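Local coordinates for protein Tae4 (PDB 6IJF) that probably acts as a type VI secretion effector amidase that cleaves peptide bonds in the peptidoglycan of rival bacteria, at residues C[11-16]-C[133-138]; C[6-11]-C[57-62]. One frame throughout, in Å; residues are numbered along the deposited sequence.

Interaction 1 (C[11-16]-C[133-138]); sequences SNYPSS and IDLVRG
This contact includes the acid of a probable catalytic triad in a papain-like (clan CA) amidase fold, where the loop after helix 6-11 lies against strand 131-137 of the central antiparallel sheet. The acid is D134, in a likely Cys-His-Asp set with C48 and H132. Y13 reaches both D134 and L135. Its CG is anti to the backbone N (chi1 175°), which carries the ring toward the strand. The Y13 side chain crosses that of D134 at about a right angle, with ring and carboxylate planes 35° apart. Y13 OH and D134 OD1 are 3.4 Å apart. Near the base of the ring, Y13 CB packs on L135 CD1 at 3.7 Å, and the two side chains run past each other in opposite directions.

Three backbone N-H groups and the H132 imidazole hold the carboxylate. L135 N donates to the anti lone pair of D134 OD1 over 2.8 Å, in a bent bond of 141°. D134 OD2 bonds to H132 NE2 and to the backbone N of S147 and A148. These bonds probably fix the rotation of the acid beside the histidine. Y13 OH has a clear partner in S147 OG, while R51 and A55 of helix 48-58 pack against the side chain. A water in the ring plane, at its edge, accepts from Y13 OH at 2.5 Å and donates to I133 O at 2.7 Å.

Interaction 2 (C[6-11]-C[57-62]); sequences FDTLYS and VKSGIN
The peptide carbonyl of T8 is the flat group at this contact, and S59 OG approaches its oxygen, 3.7 Å from T8 O. No aromatic ring takes part across the two segments. The same T8 oxygen accepts a 2.7 Å hydrogen bond from S11 OG. That donor sits 24° out of the carbonyl plane, at a C=O...donor angle of 123°. Y10 CB points away from segment 57-62; its ring meets R137 in a cation-pi contact. The ring also meets that of H20.

S59 packs against T8 and L9 of helix 6-11. Its OG lies 3.5 Å from L9 CA, and L9 CD1 comes alongside at 3.9 Å. The T8 methyl CG2 lies 4.0 Å from S59 CB and 3.8 Å from S59 OG. With T8 CG2 anti to the backbone N, it is the methyl that meets S59. No hydrogen bond joins the two segments.

S59 immediately precedes G60, the C-prime residue of the Schellman motif that closes helix 48-58. G60 has positive phi. G60 N bonds to V57 O at 2.8 Å, and I61 N bonds to F56 O. The S59 hydroxyl is turned back to the helix (chi1 -53°), where OG hydrogen-bonds to A55 O. L9 continues the packing inward, onto A55 and F56 of helix 48-58 and onto L135 of strand 131-137.

Interactions 1 and 2 have centres about 10 Å apart and share S11. Their segments alternate along the chain: 6-11, 11-16, 57-62, then 133-138. Helix 6-11 packs by interaction 2 on the C-terminal end of helix 48-58. The following loop meets strand 131-137 through Y13 in interaction 1. The two meet directly where F6 and Y10 lie against V136 and R137, and where N12 packs on K58. The N-terminal region thus spans helix 48-58, which begins with C48, and the strand that carries H132 and D134. Helix 6-11 meets helix 48-58 at the end far from C48.

Interaction 1 (C[11-16]-C[133-138])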
loop_
_atom_site.group_PDB
_atom_site.type_symbol
_atom_site.label_atom_id
_atom_site.label_comp_id
_atom_site.label_asym_id
_atom_site.label_seq_id
_atom_site.Cartn_x
_atom_site.Cartn_y
_atom_site.Cartn_z
ATOM N N SER C 11 -3.038 -25.320 -9.295
ATOM C CA SER C 11 -3.209 -25.197 -10.767
ATOM C C SER C 11 -4.700 -25.089 -11.113
ATOM O O SER C 11 -5.014 -24.507 -12.159
ATOM C CB SER C 11 -2.581 -26.363 -11.507
ATOM O OG SER C 11 -3.406 -27.528 -11.390
ATOM N N ASN C 12 -5.597 -25.664 -10.303
ATOM C CA ASN C 12 -7.063 -25.656 -10.594
ATOM C C ASN C 12 -7.801 -24.478 -9.935
ATOM O O ASN C 12 -9.045 -24.392 -10.100
ATOM C CB ASN C 12 -7.676 -26.989 -10.179
ATOM C CG ASN C 12 -7.352 -28.095 -11.167
ATOM O OD1 ASN C 12 -7.150 -29.259 -10.784
ATOM N ND2 ASN C 12 -7.360 -27.751 -12.442
ATOM N N TYR C 13 -7.104 -23.628 -9.187
ATOM C CA TYR C 13 -7.749 -22.566 -8.362
ATOM C C TYR C 13 -7.917 -21.293 -9.194
ATOM O O TYR C 13 -6.933 -20.731 -9.688
ATOM C CB TYR C 13 -6.960 -22.314 -7.073
ATOM C CG TYR C 13 -7.503 -21.159 -6.256
ATOM C CD1 TYR C 13 -8.563 -21.323 -5.380
ATOM C CD2 TYR C 13 -6.981 -19.883 -6.396
ATOM C CE1 TYR C 13 -9.076 -20.267 -4.659
ATOM C CE2 TYR C 13 -7.458 -18.817 -5.645
ATOM C CZ TYR C 13 -8.522 -19.004 -4.782
ATOM O OH TYR C 13 -9.027 -17.920 -4.118
ATOM N N PRO C 14 -9.153 -20.771 -9.346
ATOM C CA PRO C 14 -9.372 -19.454 -9.953
ATOM C C PRO C 14 -9.266 -18.308 -8.932
ATOM O O PRO C 14 -10.048 -18.232 -7.969
ATOM C CB PRO C 14 -10.787 -19.625 -10.530
ATOM C CG PRO C 14 -11.485 -20.465 -9.500
ATOM C CD PRO C 14 -10.418 -21.389 -8.926
ATOM N N SER C 15 -8.293 -17.423 -9.116
ATOM C CA SER C 15 -7.985 -16.335 -8.156
ATOM C C SER C 15 -8.867 -15.113 -8.420
ATOM O O SER C 15 -9.173 -14.819 -9.594
ATOM C CB SER C 15 -6.506 -16.014 -8.220
ATOM O OG SER C 15 -6.209 -14.801 -7.537
ATOM N N SER C 16 -9.236 -14.357 -7.383
ATOM C CA SER C 16 -9.928 -13.045 -7.520
ATOM C C SER C 16 -8.917 -11.883 -7.632
ATOM O O SER C 16 -9.359 -10.710 -7.709
ATOM C CB SER C 16 -10.896 -12.808 -6.368
ATOM O OG SER C 16 -10.233 -12.936 -5.139
ATOM N N ILE C 133 -11.389 -17.988 3.027
ATOM C CA ILE C 133 -10.665 -19.268 2.813
ATOM C C ILE C 133 -9.943 -19.209 1.472
ATOM O O ILE C 133 -10.468 -18.564 0.522
ATOM C CB ILE C 133 -11.647 -20.447 2.942
ATOM C CG1 ILE C 133 -10.881 -21.755 3.046
ATOM C CG2 ILE C 133 -12.695 -20.431 1.825
ATOM C CD1 ILE C 133 -11.733 -22.909 3.510
ATOM N N ASP C 134 -8.752 -19.788 1.410
ATOM C CA ASP C 134 -7.831 -19.524 0.286
ATOM C C ASP C 134 -6.772 -20.617 0.302
ATOM O O ASP C 134 -6.774 -21.454 1.220
ATOM C CB ASP C 134 -7.206 -18.120 0.412
ATOM C CG ASP C 134 -6.818 -17.458 -0.900
ATOM O OD1 ASP C 134 -6.509 -18.177 -1.861
ATOM O OD2 ASP C 134 -6.916 -16.230 -0.976
ATOM N N LEU C 135 -5.923 -20.608 -0.716
ATOM C CA LEU C 135 -4.700 -21.434 -0.793
ATOM C C LEU C 135 -3.512 -20.540 -0.502
ATOM O O LEU C 135 -3.491 -19.379 -0.925
ATOM C CB LEU C 135 -4.535 -22.055 -2.191
ATOM C CG LEU C 135 -5.722 -22.890 -2.693
ATOM C CD1 LEU C 135 -5.377 -23.577 -3.980
ATOM C CD2 LEU C 135 -6.208 -23.887 -1.655
ATOM N N VAL C 136 -2.535 -21.070 0.197
ATOM C CA VAL C 136 -1.376 -20.253 0.625
ATOM C C VAL C 136 -0.098 -21.007 0.277
ATOM O O VAL C 136 -0.086 -22.248 0.371
ATOM C CB VAL C 136 -1.481 -19.891 2.115
ATOM C CG1 VAL C 136 -1.499 -21.110 3.030
ATOM C CG2 VAL C 136 -0.369 -18.912 2.522
ATOM N N ARG C 137 0.909 -20.262 -0.156
ATOM C CA ARG C 137 2.307 -20.733 -0.315
ATOM C C ARG C 137 3.179 -19.998 0.701
ATOM O O ARG C 137 3.242 -18.759 0.645
ATOM C CB ARG C 137 2.815 -20.466 -1.739
ATOM C CG ARG C 137 2.106 -21.256 -2.824
ATOM C CD ARG C 137 2.786 -20.930 -4.167
ATOM N NE ARG C 137 2.295 -21.825 -5.205
ATOM C CZ ARG C 137 2.645 -23.096 -5.352
ATOM N NH1 ARG C 137 3.558 -23.644 -4.570
ATOM N NH2 ARG C 137 2.100 -23.824 -6.316
ATOM N N GLY C 138 3.777 -20.729 1.636
ATOM C CA GLY C 138 4.811 -20.199 2.540
ATOM C C GLY C 138 6.110 -19.981 1.772
ATOM O O GLY C 138 6.413 -20.735 0.848
HETATM O O HOH W 1 -10.635 -18.314 -2.184
#

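Interaction 2 (C[6-11]-C[57-62])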
loop_
_atom_site.group_PDB
_atom_site.type_symbol
_atom_site.label_atom_id
_atom_site.label_comp_id
_atom_site.label_asym_id
_atom_site.label_seq_id
_atom_site.Cartn_x
_atom_site.Cartn_y
_atom_site.Cartn_z
ATOM N N PHE C 6 -0.942 -30.695 -3.751
ATOM C CA PHE C 6 -1.063 -29.225 -3.657
ATOM C C PHE C 6 -0.848 -28.591 -5.036
ATOM O O PHE C 6 -1.585 -27.652 -5.348
ATOM C CB PHE C 6 -0.087 -28.627 -2.639
ATOM C CG PHE C 6 -0.287 -27.143 -2.503
ATOM C CD1 PHE C 6 -1.326 -26.644 -1.725
ATOM C CD2 PHE C 6 0.488 -26.257 -3.212
ATOM C CE1 PHE C 6 -1.532 -25.284 -1.604
ATOM C CE2 PHE C 6 0.268 -24.888 -3.110
ATOM C CZ PHE C 6 -0.736 -24.406 -2.285
ATOM N N ASP C 7 0.126 -29.046 -5.837
ATOM C CA ASP C 7 0.407 -28.391 -7.143
ATOM C C ASP C 7 -0.809 -28.555 -8.048
ATOM O O ASP C 7 -1.088 -27.631 -8.820
ATOM C CB ASP C 7 1.692 -28.918 -7.766
ATOM C CG ASP C 7 2.889 -28.602 -6.879
ATOM O OD1 ASP C 7 3.005 -27.427 -6.443
ATOM O OD2 ASP C 7 3.671 -29.521 -6.612
ATOM N N THR C 8 -1.526 -29.676 -7.938
ATOM C CA THR C 8 -2.742 -29.938 -8.755
ATOM C C THR C 8 -3.850 -29.001 -8.272
ATOM O O THR C 8 -4.477 -28.333 -9.100
ATOM C CB THR C 8 -3.161 -31.411 -8.674
ATOM O OG1 THR C 8 -2.082 -32.186 -9.198
ATOM C CG2 THR C 8 -4.436 -31.697 -9.429
ATOM N N LEU C 9 -4.088 -28.965 -6.963
ATOM C CA LEU C 9 -5.121 -28.105 -6.345
ATOM C C LEU C 9 -4.915 -26.644 -6.759
ATOM O O LEU C 9 -5.887 -26.015 -7.216
ATOM C CB LEU C 9 -4.996 -28.271 -4.832
ATOM C CG LEU C 9 -6.151 -27.682 -4.046
ATOM C CD1 LEU C 9 -7.479 -28.363 -4.413
ATOM C CD2 LEU C 9 -5.860 -27.814 -2.550
ATOM N N TYR C 10 -3.682 -26.147 -6.657
ATOM C CA TYR C 10 -3.313 -24.734 -6.943
ATOM C C TYR C 10 -3.515 -24.426 -8.424
ATOM O O TYR C 10 -4.114 -23.380 -8.790
ATOM C CB TYR C 10 -1.871 -24.471 -6.508
ATOM C CG TYR C 10 -1.505 -23.009 -6.447
ATOM C CD1 TYR C 10 -1.050 -22.313 -7.558
ATOM C CD2 TYR C 10 -1.620 -22.319 -5.250
ATOM C CE1 TYR C 10 -0.696 -20.969 -7.475
ATOM C CE2 TYR C 10 -1.282 -20.984 -5.152
ATOM C CZ TYR C 10 -0.832 -20.303 -6.267
ATOM O OH TYR C 10 -0.554 -18.977 -6.113
ATOM N N SER C 11 -3.038 -25.320 -9.295
ATOM C CA SER C 11 -3.209 -25.197 -10.767
ATOM C C SER C 11 -4.700 -25.089 -11.113
ATOM O O SER C 11 -5.014 -24.507 -12.159
ATOM C CB SER C 11 -2.581 -26.363 -11.507
ATOM O OG SER C 11 -3.406 -27.528 -11.390
ATOM N N VAL C 57 -13.003 -29.737 -6.707
ATOM C CA VAL C 57 -13.801 -30.453 -7.745
ATOM C C VAL C 57 -12.919 -30.754 -8.953
ATOM O O VAL C 57 -12.866 -31.906 -9.353
ATOM C CB VAL C 57 -15.023 -29.634 -8.159
ATOM C CG1 VAL C 57 -15.652 -30.190 -9.425
ATOM C CG2 VAL C 57 -16.022 -29.569 -7.031
ATOM N N LYS C 58 -12.206 -29.765 -9.488
ATOM C CA LYS C 58 -11.403 -29.968 -10.731
ATOM C C LYS C 58 -10.220 -30.886 -10.438
ATOM O O LYS C 58 -9.654 -31.452 -11.405
ATOM C CB LYS C 58 -10.935 -28.633 -11.301
ATOM C CG LYS C 58 -12.052 -27.857 -11.966
ATOM C CD LYS C 58 -11.512 -26.683 -12.722
ATOM C CE LYS C 58 -12.628 -25.842 -13.287
ATOM N NZ LYS C 58 -12.073 -24.781 -14.148
ATOM N N SER C 59 -9.855 -31.052 -9.164
ATOM C CA SER C 59 -8.760 -31.968 -8.756
ATOM C C SER C 59 -9.356 -33.351 -8.437
ATOM O O SER C 59 -8.619 -34.181 -7.942
ATOM C CB SER C 59 -7.951 -31.410 -7.602
ATOM O OG SER C 59 -7.482 -30.102 -7.896
ATOM N N GLY C 60 -10.649 -33.561 -8.686
ATOM C CA GLY C 60 -11.307 -34.879 -8.543
ATOM C C GLY C 60 -11.820 -35.119 -7.133
ATOM O O GLY C 60 -12.064 -36.273 -6.783
ATOM N N ILE C 61 -12.007 -34.061 -6.343
ATOM C CA ILE C 61 -12.513 -34.168 -4.945
ATOM C C ILE C 61 -13.838 -33.410 -4.885
ATOM O O ILE C 61 -13.824 -32.164 -4.930
ATOM C CB ILE C 61 -11.472 -33.638 -3.941
ATOM C CG1 ILE C 61 -10.093 -34.260 -4.156
ATOM C CG2 ILE C 61 -11.960 -33.818 -2.507
ATOM C CD1 ILE C 61 -9.030 -33.765 -3.212
ATOM N N ASN C 62 -14.947 -34.126 -4.744
ATOM C CA ASN C 62 -16.273 -33.472 -4.726
ATOM C C ASN C 62 -16.516 -32.928 -3.318
ATOM O O ASN C 62 -15.999 -33.510 -2.341
ATOM C CB ASN C 62 -17.393 -34.410 -5.215
ATOM C CG ASN C 62 -18.668 -33.661 -5.563
ATOM O OD1 ASN C 62 -18.687 -32.416 -5.644
ATOM N ND2 ASN C 62 -19.745 -34.407 -5.778
#